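Local coordinates for protein TBC1 domain family member 22A (Homo sapiens, PDB 2QFZ) that may act as a GTPase-activating protein for Rab-family GTPases through its helical TBC domain, and forms homodimers and binds 14-3-3 proteins, at residues A[228-234]-A[293-299]; A[257-262]-A[314-318]. All blocks are in the same frame, centred on the assembly; numbering follows the deposited sequence.

Contact 1: residues A[228-234]-A[293-299]; sequences DEQVHRH and RKEILEE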
loop_
_atom_site.group_PDB
_atom_site.type_symbol
_atom_site.label_atom_id
_atom_site.label_comp_id
_atom_site.label_asym_id
_atom_site.label_seq_id
_atom_site.Cartn_x
_atom_site.Cartn_y
_atom_site.Cartn_z
ATOM N N ASP A 228 16.721 9.253 17.040
ATOM C CA ASP A 228 16.331 8.719 18.337
ATOM C C ASP A 228 17.317 7.668 18.768
ATOM O O ASP A 228 17.077 6.452 18.689
ATOM C CB ASP A 228 14.920 8.145 18.278
ATOM C CG ASP A 228 14.232 8.177 19.611
ATOM O OD1 ASP A 228 14.926 8.089 20.638
ATOM O OD2 ASP A 228 12.987 8.274 19.633
ATOM N N GLU A 229 18.456 8.158 19.219
ATOM C CA GLU A 229 19.590 7.330 19.496
ATOM C C GLU A 229 19.295 6.506 20.730
ATOM O O GLU A 229 19.821 5.424 20.874
ATOM C CB GLU A 229 20.847 8.203 19.677
ATOM N N GLN A 230 18.417 6.996 21.602
ATOM C CA GLN A 230 18.032 6.238 22.791
ATOM C C GLN A 230 17.235 4.963 22.421
ATOM O O GLN A 230 17.567 3.865 22.876
ATOM C CB GLN A 230 17.255 7.123 23.760
ATOM C CG GLN A 230 17.165 6.560 25.146
ATOM C CD GLN A 230 16.351 7.424 26.098
ATOM O OE1 GLN A 230 15.897 8.527 25.755
ATOM N NE2 GLN A 230 16.157 6.914 27.315
ATOM N N VAL A 231 16.233 5.090 21.563
ATOM C CA VAL A 231 15.539 3.901 21.019
ATOM C C VAL A 231 16.542 2.954 20.288
ATOM O O VAL A 231 16.573 1.770 20.539
ATOM C CB VAL A 231 14.350 4.307 20.107
ATOM C CG1 VAL A 231 13.825 3.106 19.327
ATOM C CG2 VAL A 231 13.229 4.971 20.946
ATOM N N HIS A 232 17.388 3.507 19.418
ATOM C CA HIS A 232 18.443 2.735 18.722
ATOM C C HIS A 232 19.346 1.831 19.599
ATOM O O HIS A 232 19.585 0.667 19.250
ATOM C CB HIS A 232 19.318 3.687 17.904
ATOM C CG HIS A 232 20.389 2.993 17.134
ATOM N ND1 HIS A 232 20.113 2.112 16.114
ATOM C CD2 HIS A 232 21.736 3.048 17.233
ATOM C CE1 HIS A 232 21.251 1.655 15.615
ATOM N NE2 HIS A 232 22.252 2.212 16.273
ATOM N N ARG A 233 19.810 2.373 20.736
ATOM C CA ARG A 233 20.674 1.682 21.674
ATOM C C ARG A 233 19.950 0.698 22.561
ATOM O O ARG A 233 20.499 -0.351 22.896
ATOM C CB ARG A 233 21.441 2.681 22.552
ATOM C CG ARG A 233 22.294 3.624 21.769
ATOM C CD ARG A 233 23.244 4.406 22.637
ATOM N NE ARG A 233 24.125 5.199 21.796
ATOM C CZ ARG A 233 25.127 5.966 22.232
ATOM N NH1 ARG A 233 25.396 6.063 23.533
ATOM N NH2 ARG A 233 25.867 6.646 21.344
ATOM N N HIS A 234 18.725 1.021 22.948
ATOM C CA HIS A 234 17.909 0.081 23.662
ATOM C C HIS A 234 17.658 -1.195 22.800
ATOM O O HIS A 234 17.713 -2.338 23.308
ATOM C CB HIS A 234 16.606 0.782 24.084
ATOM C CG HIS A 234 15.672 -0.064 24.884
ATOM N ND1 HIS A 234 15.755 -0.184 26.259
ATOM C CD2 HIS A 234 14.612 -0.813 24.503
ATOM C CE1 HIS A 234 14.790 -0.977 26.684
ATOM N NE2 HIS A 234 14.088 -1.381 25.638
ATOM N N ARG A 293 8.120 4.992 21.622
ATOM C CA ARG A 293 9.394 5.009 22.246
ATOM C C ARG A 293 9.273 4.696 23.757
ATOM O O ARG A 293 10.140 4.016 24.304
ATOM C CB ARG A 293 10.130 6.318 21.981
ATOM C CG ARG A 293 9.476 7.578 22.504
ATOM C CD ARG A 293 10.363 8.814 22.220
ATOM N NE ARG A 293 11.790 8.571 22.450
ATOM C CZ ARG A 293 12.432 8.693 23.622
ATOM N NH1 ARG A 293 11.808 9.062 24.745
ATOM N NH2 ARG A 293 13.736 8.438 23.668
ATOM N N LYS A 294 8.191 5.159 24.398
ATOM C CA LYS A 294 7.960 4.979 25.847
ATOM C C LYS A 294 7.804 3.511 26.219
ATOM O O LYS A 294 8.498 3.010 27.096
ATOM C CB LYS A 294 6.693 5.761 26.274
ATOM C CG LYS A 294 6.153 5.467 27.713
ATOM N N GLU A 295 6.886 2.823 25.548
ATOM C CA GLU A 295 6.718 1.390 25.727
ATOM C C GLU A 295 7.956 0.527 25.320
ATOM O O GLU A 295 8.184 -0.504 25.925
ATOM C CB GLU A 295 5.486 0.913 24.967
ATOM C CG GLU A 295 4.160 1.485 25.482
ATOM C CD GLU A 295 3.652 2.717 24.729
ATOM O OE1 GLU A 295 4.458 3.589 24.323
ATOM O OE2 GLU A 295 2.408 2.808 24.555
ATOM N N ILE A 296 8.718 0.945 24.299
ATOM C CA ILE A 296 9.973 0.290 23.890
ATOM C C ILE A 296 11.039 0.368 24.988
ATOM O O ILE A 296 11.598 -0.628 25.389
ATOM C CB ILE A 296 10.576 0.926 22.573
ATOM C CG1 ILE A 296 9.765 0.544 21.343
ATOM C CG2 ILE A 296 12.057 0.508 22.345
ATOM C CD1 ILE A 296 10.122 1.377 20.076
ATOM N N LEU A 297 11.321 1.573 25.436
ATOM C CA LEU A 297 12.311 1.838 26.463
ATOM C C LEU A 297 11.994 1.264 27.877
ATOM O O LEU A 297 12.914 1.060 28.675
ATOM C CB LEU A 297 12.528 3.338 26.547
ATOM C CG LEU A 297 13.188 3.968 25.298
ATOM C CD1 LEU A 297 12.978 5.517 25.270
ATOM C CD2 LEU A 297 14.644 3.634 25.250
ATOM N N GLU A 298 10.716 0.987 28.153
ATOM C CA GLU A 298 10.282 0.345 29.384
ATOM C C GLU A 298 10.369 -1.174 29.290
ATOM O O GLU A 298 10.399 -1.865 30.324
ATOM C CB GLU A 298 8.825 0.705 29.677
ATOM N N GLU A 299 10.386 -1.699 28.058
ATOM C CA GLU A 299 10.471 -3.130 27.831
ATOM C C GLU A 299 11.922 -3.608 27.863
ATOM O O GLU A 299 12.741 -3.160 27.071
ATOM C CB GLU A 299 9.817 -3.488 26.487
ATOM C CG GLU A 299 9.726 -4.946 26.233
ATOM C CD GLU A 299 8.988 -5.664 27.321
ATOM O OE1 GLU A 299 7.733 -5.609 27.317
ATOM O OE2 GLU A 299 9.654 -6.286 28.183
#
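R293 NH2 is shared by two side chains of the facing segment, donating to Q230 OE1 at 3.0 Å and to D228 OD1 at 3.3 Å. Its NE completes a side-on salt bridge, reaching D228 OD2 at 3.1 Å, so each carboxylate oxygen meets one nitrogen through its syn lone pair. The two charged groups lie nearly coplanar, 15° apart. The Q230 amide is turned well out of the guanidinium plane, and the donor stands above its carbonyl plane rather than on a lone pair. A bend at chi3 (-41°) folds the arginine chain back to the carboxylate. D228 is also the N-cap of helix 229-237, its OD1 accepting a weak bond from V231 N. With an alanine in place of R293, the D228 carboxylate is likely to lose this countercharge and the Q230 amide to be freer to turn.

In this all-helical TBC domain, the contact sets the start of helix 229-237 beside the short helix 293-298, their local axes 9.8 Å apart and inclined at 36°. Between the polar ends, V231 CG2 packs against R293 CB at 3.5 Å, while L297 lays CD1 over one face of the guanidinium, toward its rim, and directs CD2 to H234 CB.

H234 carries its ring to the backbone of 296-299. L297 CA sits over the ring face, 3.8 Å from the centroid, in a CH-pi contact. At the ring edge NE2 makes a weak hydrogen bond to E299 O, and L305 of helix 302-309 also touches the H234 side chain.

Contact 2: residues A[257-262]-A[314-318]; sequences EVPLRC and TAHWD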
loop_
_atom_site.group_PDB
_atom_site.type_symbol
_atom_site.label_atom_id
_atom_site.label_comp_id
_atom_site.label_asym_id
_atom_site.label_seq_id
_atom_site.Cartn_x
_atom_site.Cartn_y
_atom_site.Cartn_z
ATOM N N GLU A 257 0.770 -4.049 10.104
ATOM C CA GLU A 257 0.964 -3.380 11.392
ATOM C C GLU A 257 -0.202 -2.464 11.743
ATOM O O GLU A 257 -0.374 -2.128 12.902
ATOM C CB GLU A 257 2.266 -2.579 11.447
ATOM C CG GLU A 257 3.414 -3.149 10.647
ATOM C CD GLU A 257 3.724 -4.593 10.985
ATOM O OE1 GLU A 257 3.563 -4.990 12.171
ATOM O OE2 GLU A 257 4.131 -5.337 10.057
ATOM N N VAL A 258 -1.007 -2.088 10.757
ATOM C CA VAL A 258 -2.142 -1.181 10.979
ATOM C C VAL A 258 -3.382 -1.675 10.245
ATOM O O VAL A 258 -3.281 -2.474 9.271
ATOM C CB VAL A 258 -1.838 0.245 10.517
ATOM C CG1 VAL A 258 -0.650 0.837 11.269
ATOM C CG2 VAL A 258 -1.640 0.282 8.970
ATOM N N PRO A 259 -4.568 -1.250 10.718
ATOM C CA PRO A 259 -5.794 -1.653 10.044
ATOM C C PRO A 259 -5.911 -1.102 8.579
ATOM O O PRO A 259 -5.325 -0.088 8.241
ATOM C CB PRO A 259 -6.897 -1.061 10.937
ATOM C CG PRO A 259 -6.247 -0.655 12.198
ATOM C CD PRO A 259 -4.823 -0.464 11.946
ATOM N N LEU A 260 -6.682 -1.783 7.745
ATOM C CA LEU A 260 -6.808 -1.434 6.319
ATOM C C LEU A 260 -7.276 -0.020 6.069
ATOM O O LEU A 260 -6.807 0.641 5.148
ATOM C CB LEU A 260 -7.729 -2.443 5.596
ATOM C CG LEU A 260 -7.899 -2.231 4.066
ATOM C CD1 LEU A 260 -6.508 -2.204 3.319
ATOM C CD2 LEU A 260 -8.838 -3.283 3.474
ATOM N N ARG A 261 -8.215 0.452 6.884
ATOM C CA ARG A 261 -8.685 1.799 6.784
ATOM C C ARG A 261 -7.537 2.776 6.988
ATOM O O ARG A 261 -7.502 3.865 6.387
ATOM C CB ARG A 261 -9.787 2.041 7.814
ATOM C CG ARG A 261 -9.331 1.818 9.300
ATOM C CD ARG A 261 -10.375 2.246 10.306
ATOM N NE ARG A 261 -9.844 2.119 11.675
ATOM C CZ ARG A 261 -9.764 0.968 12.322
ATOM N NH1 ARG A 261 -10.208 -0.134 11.778
ATOM N NH2 ARG A 261 -9.270 0.914 13.541
ATOM N N CYS A 262 -6.577 2.403 7.835
ATOM C CA CYS A 262 -5.393 3.235 7.999
ATOM C C CYS A 262 -4.460 3.204 6.773
ATOM O O CYS A 262 -3.866 4.216 6.420
ATOM C CB CYS A 262 -4.645 2.819 9.275
ATOM S SG CYS A 262 -5.631 3.174 10.733
ATOM N N THR A 314 -2.529 -1.048 17.418
ATOM C CA THR A 314 -3.094 -0.097 16.463
ATOM C C THR A 314 -4.521 -0.476 16.020
ATOM O O THR A 314 -5.089 0.167 15.144
ATOM C CB THR A 314 -2.233 -0.050 15.183
ATOM O OG1 THR A 314 -2.183 -1.364 14.606
ATOM C CG2 THR A 314 -0.862 0.459 15.481
ATOM N N ALA A 315 -5.115 -1.493 16.631
ATOM C CA ALA A 315 -6.471 -1.926 16.229
ATOM C C ALA A 315 -7.517 -0.795 16.395
ATOM O O ALA A 315 -8.538 -0.765 15.724
ATOM C CB ALA A 315 -6.862 -3.150 17.006
ATOM N N HIS A 316 -7.237 0.159 17.268
ATOM C CA HIS A 316 -8.167 1.243 17.535
ATOM C C HIS A 316 -7.824 2.509 16.748
ATOM O O HIS A 316 -8.462 3.544 16.927
ATOM C CB HIS A 316 -8.186 1.551 19.029
ATOM C CG HIS A 316 -6.876 2.042 19.559
ATOM N ND1 HIS A 316 -5.871 1.191 19.951
ATOM C CD2 HIS A 316 -6.398 3.295 19.736
ATOM C CE1 HIS A 316 -4.832 1.899 20.362
ATOM N NE2 HIS A 316 -5.127 3.177 20.247
ATOM N N TRP A 317 -6.813 2.441 15.890
ATOM C CA TRP A 317 -6.322 3.637 15.220
ATOM C C TRP A 317 -7.332 4.215 14.215
ATOM O O TRP A 317 -8.046 3.485 13.578
ATOM C CB TRP A 317 -4.962 3.374 14.549
ATOM C CG TRP A 317 -3.819 3.697 15.430
ATOM C CD1 TRP A 317 -3.797 3.680 16.804
ATOM C CD2 TRP A 317 -2.511 4.089 15.012
ATOM N NE1 TRP A 317 -2.571 4.042 17.252
ATOM C CE2 TRP A 317 -1.753 4.300 16.179
ATOM C CE3 TRP A 317 -1.894 4.240 13.766
ATOM C CZ2 TRP A 317 -0.419 4.685 16.137
ATOM C CZ3 TRP A 317 -0.559 4.651 13.732
ATOM C CH2 TRP A 317 0.158 4.854 14.893
ATOM N N ASP A 318 -7.370 5.542 14.136
ATOM C CA ASP A 318 -8.275 6.283 13.240
ATOM C C ASP A 318 -7.479 7.344 12.478
ATOM O O ASP A 318 -6.235 7.337 12.509
ATOM C CB ASP A 318 -9.492 6.894 14.001
ATOM C CG ASP A 318 -9.100 7.858 15.164
ATOM O OD1 ASP A 318 -9.640 7.670 16.291
ATOM O OD2 ASP A 318 -8.312 8.818 14.974
#
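The extended backbone of V258 and P259 runs beside a type I beta turn from T314 to W317, with V258 and T314 the closest residues at 5.7 Å between CA atoms. At one end T314 OG1 donates to E257 O over 2.6 Å. Its chi1 of 59° directs the hydroxyl to this carbonyl and lays CG2 over the centre of the W317 ring. P259 packs its CD 3.3 Å from T314 O, and its CB lies over one face of the R261 guanidinium, toward the rim.

R261 holds the other end of the turn. Its NE and NH2 both donate to W317 O, at 3.0 and 2.8 Å, the first nearly along the C=O axis and the second on a lone pair. NH2 also reaches A315 O at 2.8 Å from above that carbonyl's plane, so one guanidinium edge spans two carbonyls of the turn. C262 SG rests 3.9 Å from W317 CB; the W317 ring meets that of W292, and its side chain touches I322 and L325 of helix 319-335. The contact thus joins two helix starts in the all-helical TBC fold, P259 being the N-cap of helix 260-270 and D318 that of helix 319-335.

Along the chain, 228-234 comes first, opening helix 229-237, and 257-262 follows at the start of helix 260-270. Helix 276-291 then leads to 293-299, where contact 1 closes a loop of 58 intervening residues. After helix 302-309, the turn at 314-318 closes contact 2 over 51 residues. The segments alternate, so the two loops cross rather than nest. The centre of contact 1 lies about 27 Å from the centre of the chain, that of contact 2 about 13 Å; their own centres are 23 Å apart. Helix 276-291 touches both contacts, with V290 and L289 at contact 1 and F288 and R291 at contact 2.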